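Local coordinates for conserved hypothetical secreted protein (PDB 4RNZ) that is a cell shape-determining M23B-family zinc metallopeptidase that probably cleaves peptide bonds of peptidoglycan, at residues A[217-222]-A[299-304]. Numbering follows the deposited sequence.
With ZN (zinc ion), chain B.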
ATOM      1  N   ARG A 217      -1.800  14.887  12.776  1.00 60.28           N
ATOM      2  CA  ARG A 217      -2.133  15.307  11.414  1.00 59.21           C
ATOM      3  C   ARG A 217      -2.340  14.176  10.372  1.00 54.40           C
ATOM      4  O   ARG A 217      -2.927  14.443   9.319  1.00 52.58           O
ATOM      5  CB  ARG A 217      -1.080  16.302  10.879  1.00 64.66           C
ATOM      6  CG  ARG A 217      -1.273  16.679   9.402  1.00 69.98           C
ATOM      7  CD  ARG A 217      -0.373  17.799   8.904  1.00 70.85           C
ATOM      8  NE  ARG A 217      -0.746  19.079   9.502  1.00 74.60           N
ATOM      9  CZ  ARG A 217       0.020  19.806  10.316  1.00 72.93           C
ATOM     10  NH1 ARG A 217       1.248  19.419  10.644  1.00 71.96           N
ATOM     11  NH2 ARG A 217      -0.449  20.948  10.800  1.00 75.06           N
ATOM     12  N   PRO A 218      -1.869  12.931  10.627  1.00 48.41           N
ATOM     13  CA  PRO A 218      -1.990  11.945   9.535  1.00 44.03           C
ATOM     14  C   PRO A 218      -3.419  11.476   9.332  1.00 37.53           C
ATOM     15  O   PRO A 218      -4.059  11.060  10.287  1.00 37.74           O
ATOM     16  CB  PRO A 218      -1.126  10.768   9.998  1.00 45.11           C
ATOM     17  CG  PRO A 218      -0.419  11.233  11.214  1.00 45.26           C
ATOM     18  CD  PRO A 218      -1.232  12.336  11.807  1.00 48.89           C
ATOM     19  N   HIS A 219      -3.905  11.517   8.097  1.00 35.29           N
ATOM     20  CA  HIS A 219      -5.267  11.047   7.782  1.00 33.17           C
ATOM     21  C   HIS A 219      -5.236  10.210   6.511  1.00 33.67           C
ATOM     22  O   HIS A 219      -4.936  10.724   5.438  1.00 31.15           O
ATOM     23  CB  HIS A 219      -6.214  12.235   7.639  1.00 33.20           C
ATOM     24  CG  HIS A 219      -7.634  11.859   7.329  1.00 31.25           C
ATOM     25  ND1 HIS A 219      -8.331  12.407   6.273  1.00 33.23           N
ATOM     26  CD2 HIS A 219      -8.476  10.982   7.919  1.00 31.13           C
ATOM     27  CE1 HIS A 219      -9.551  11.904   6.245  1.00 31.82           C
ATOM     28  NE2 HIS A 219      -9.668  11.047   7.241  1.00 31.93           N
ATOM     29  N   TYR A 220      -5.515   8.912   6.644  1.00 30.09           N
ATOM     30  CA  TYR A 220      -5.263   7.969   5.568  1.00 31.79           C
ATOM     31  C   TYR A 220      -6.509   7.720   4.684  1.00 29.05           C
ATOM     32  O   TYR A 220      -6.803   6.593   4.304  1.00 32.20           O
ATOM     33  CB  TYR A 220      -4.694   6.670   6.129  1.00 32.61           C
ATOM     34  CG  TYR A 220      -3.289   6.791   6.716  1.00 32.79           C
ATOM     35  CD1 TYR A 220      -2.324   7.588   6.116  1.00 33.28           C
ATOM     36  CD2 TYR A 220      -2.928   6.081   7.865  1.00 36.22           C
ATOM     37  CE1 TYR A 220      -1.036   7.687   6.648  1.00 33.60           C
ATOM     38  CE2 TYR A 220      -1.645   6.178   8.408  1.00 35.74           C
ATOM     39  CZ  TYR A 220      -0.708   6.982   7.792  1.00 34.39           C
ATOM     40  OH  TYR A 220       0.566   7.085   8.297  1.00 37.34           O
ATOM     41  N   GLY A 221      -7.191   8.800   4.331  1.00 28.45           N
ATOM     42  CA  GLY A 221      -8.357   8.748   3.452  1.00 26.92           C
ATOM     43  C   GLY A 221      -8.831  10.166   3.235  1.00 27.37           C
ATOM     44  O   GLY A 221      -8.150  11.109   3.579  1.00 28.16           O
ATOM     45  N   VAL A 222      -9.989  10.302   2.610  1.00 29.01           N
ATOM     46  CA  VAL A 222     -10.626  11.599   2.401  1.00 30.61           C
ATOM     47  C   VAL A 222     -11.943  11.510   3.141  1.00 28.81           C
ATOM     48  O   VAL A 222     -12.667  10.531   2.992  1.00 29.77           O
ATOM     49  CB  VAL A 222     -10.912  11.869   0.914  1.00 31.66           C
ATOM     50  CG1 VAL A 222     -11.655  13.194   0.744  1.00 33.67           C
ATOM     51  CG2 VAL A 222      -9.628  11.867   0.123  1.00 33.93           C
ATOM     52  N   HIS A 299     -20.321  11.791   7.564  1.00 35.96           N
ATOM     53  CA  HIS A 299     -19.346  11.818   6.463  1.00 36.26           C
ATOM     54  C   HIS A 299     -19.009  10.407   5.996  1.00 32.14           C
ATOM     55  O   HIS A 299     -19.220   9.436   6.708  1.00 32.07           O
ATOM     56  CB  HIS A 299     -18.054  12.564   6.878  1.00 41.75           C
ATOM     57  CG  HIS A 299     -17.261  11.868   7.946  1.00 44.77           C
ATOM     58  ND1 HIS A 299     -17.688  11.785   9.252  1.00 49.05           N
ATOM     59  CD2 HIS A 299     -16.068  11.220   7.900  1.00 47.09           C
ATOM     60  CE1 HIS A 299     -16.798  11.112   9.966  1.00 49.90           C
ATOM     61  NE2 HIS A 299     -15.804  10.760   9.168  1.00 49.52           N
ATOM     62  N   LEU A 300     -18.526  10.305   4.770  1.00 32.55           N
ATOM     63  CA  LEU A 300     -17.930   9.074   4.248  1.00 30.89           C
ATOM     64  C   LEU A 300     -16.420   9.226   4.398  1.00 29.18           C
ATOM     65  O   LEU A 300     -15.847  10.192   3.911  1.00 30.88           O
ATOM     66  CB  LEU A 300     -18.279   8.891   2.774  1.00 33.02           C
ATOM     67  CG  LEU A 300     -17.479   7.807   2.042  1.00 33.19           C
ATOM     68  CD1 LEU A 300     -17.813   6.448   2.636  1.00 33.29           C
ATOM     69  CD2 LEU A 300     -17.765   7.878   0.568  1.00 34.13           C
ATOM     70  N   HIS A 301     -15.784   8.276   5.066  1.00 29.95           N
ATOM     71  CA  HIS A 301     -14.336   8.177   5.011  1.00 29.40           C
ATOM     72  C   HIS A 301     -14.014   7.248   3.832  1.00 28.64           C
ATOM     73  O   HIS A 301     -14.443   6.093   3.832  1.00 28.80           O
ATOM     74  CB  HIS A 301     -13.770   7.634   6.320  1.00 30.91           C
ATOM     75  CG  HIS A 301     -12.315   7.308   6.242  1.00 29.86           C
ATOM     76  ND1 HIS A 301     -11.349   8.134   6.760  1.00 30.02           N
ATOM     77  CD2 HIS A 301     -11.659   6.281   5.658  1.00 30.76           C
ATOM     78  CE1 HIS A 301     -10.155   7.623   6.512  1.00 32.58           C
ATOM     79  NE2 HIS A 301     -10.316   6.495   5.844  1.00 31.55           N
ATOM     80  N   PHE A 302     -13.282   7.765   2.841  1.00 26.47           N
ATOM     81  CA  PHE A 302     -12.913   7.034   1.629  1.00 26.68           C
ATOM     82  C   PHE A 302     -11.412   6.842   1.614  1.00 27.53           C
ATOM     83  O   PHE A 302     -10.661   7.812   1.548  1.00 25.32           O
ATOM     84  CB  PHE A 302     -13.376   7.780   0.361  1.00 26.60           C
ATOM     85  CG  PHE A 302     -12.991   7.108  -0.963  1.00 26.56           C
ATOM     86  CD1 PHE A 302     -13.186   5.750  -1.179  1.00 27.83           C
ATOM     87  CD2 PHE A 302     -12.431   7.854  -1.985  1.00 27.17           C
ATOM     88  CE1 PHE A 302     -12.844   5.152  -2.384  1.00 25.84           C
ATOM     89  CE2 PHE A 302     -12.098   7.272  -3.190  1.00 27.21           C
ATOM     90  CZ  PHE A 302     -12.288   5.911  -3.388  1.00 27.68           C
ATOM     91  N   GLY A 303     -10.986   5.590   1.717  1.00 27.87           N
ATOM     92  CA  GLY A 303      -9.568   5.253   1.758  1.00 28.60           C
ATOM     93  C   GLY A 303      -9.107   4.400   0.588  1.00 28.38           C
ATOM     94  O   GLY A 303      -9.846   3.539   0.108  1.00 27.84           O
ATOM     95  N   VAL A 304      -7.883   4.651   0.129  1.00 27.26           N
ATOM     96  CA  VAL A 304      -7.287   3.866  -0.916  1.00 27.02           C
ATOM     97  C   VAL A 304      -5.891   3.441  -0.477  1.00 25.68           C
ATOM     98  O   VAL A 304      -5.127   4.260   0.023  1.00 26.64           O
ATOM     99  CB  VAL A 304      -7.232   4.609  -2.256  1.00 27.54           C
ATOM    100  CG1 VAL A 304      -6.573   3.735  -3.328  1.00 27.54           C
ATOM    101  CG2 VAL A 304      -8.650   4.999  -2.698  1.00 28.56           C
TER
HETATM  102 ZN    ZN B 501     -11.279   9.960   7.610  1.00 32.61          ZN
HETATM  103  O   HOH W   1      -8.320   4.669   5.037  1.00 42.11           O
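In the M23 metallopeptidase zinc site, the side chains of His219 and His301 come from opposite directions to meet at the zinc ion, where their nitrogens subtend about 117°. His219 NE2 binds the metal at 2.0 Å, and His301 ND1 binds it at 2.0 Å. Sharing one metal explains why His219 NE2 and His301 ND1 lie 3.4 Å apart without a hydrogen bond. The imidazole planes are inclined at 81°. In each residue CG is anti to the backbone N (chi1 -179° in His219), which extends both rings to the metal. Asp223 and Glu34 complete the coordination; Glu34, from helix 30-36, would be expected to keep substrate from the metal, as in latent relatives such as LytM. His219 ND1 donates to Pro203 O, holding that ring at both nitrogens. His219 belongs to the HxxxD motif with Asp223, and His301 to the HxH motif with His299, which does not bind the metal here. His301 NE2 donates to an in-plane water at 2.8 Å, which donates to Tyr220 O at 2.6 Å. Next to the site, Val222 and Phe302 form an antiparallel hydrogen-bonded pair: Val222 N reaches Phe302 O at 2.8 Å, and Phe302 N reaches Val222 O at 2.8 Å, nearly straight.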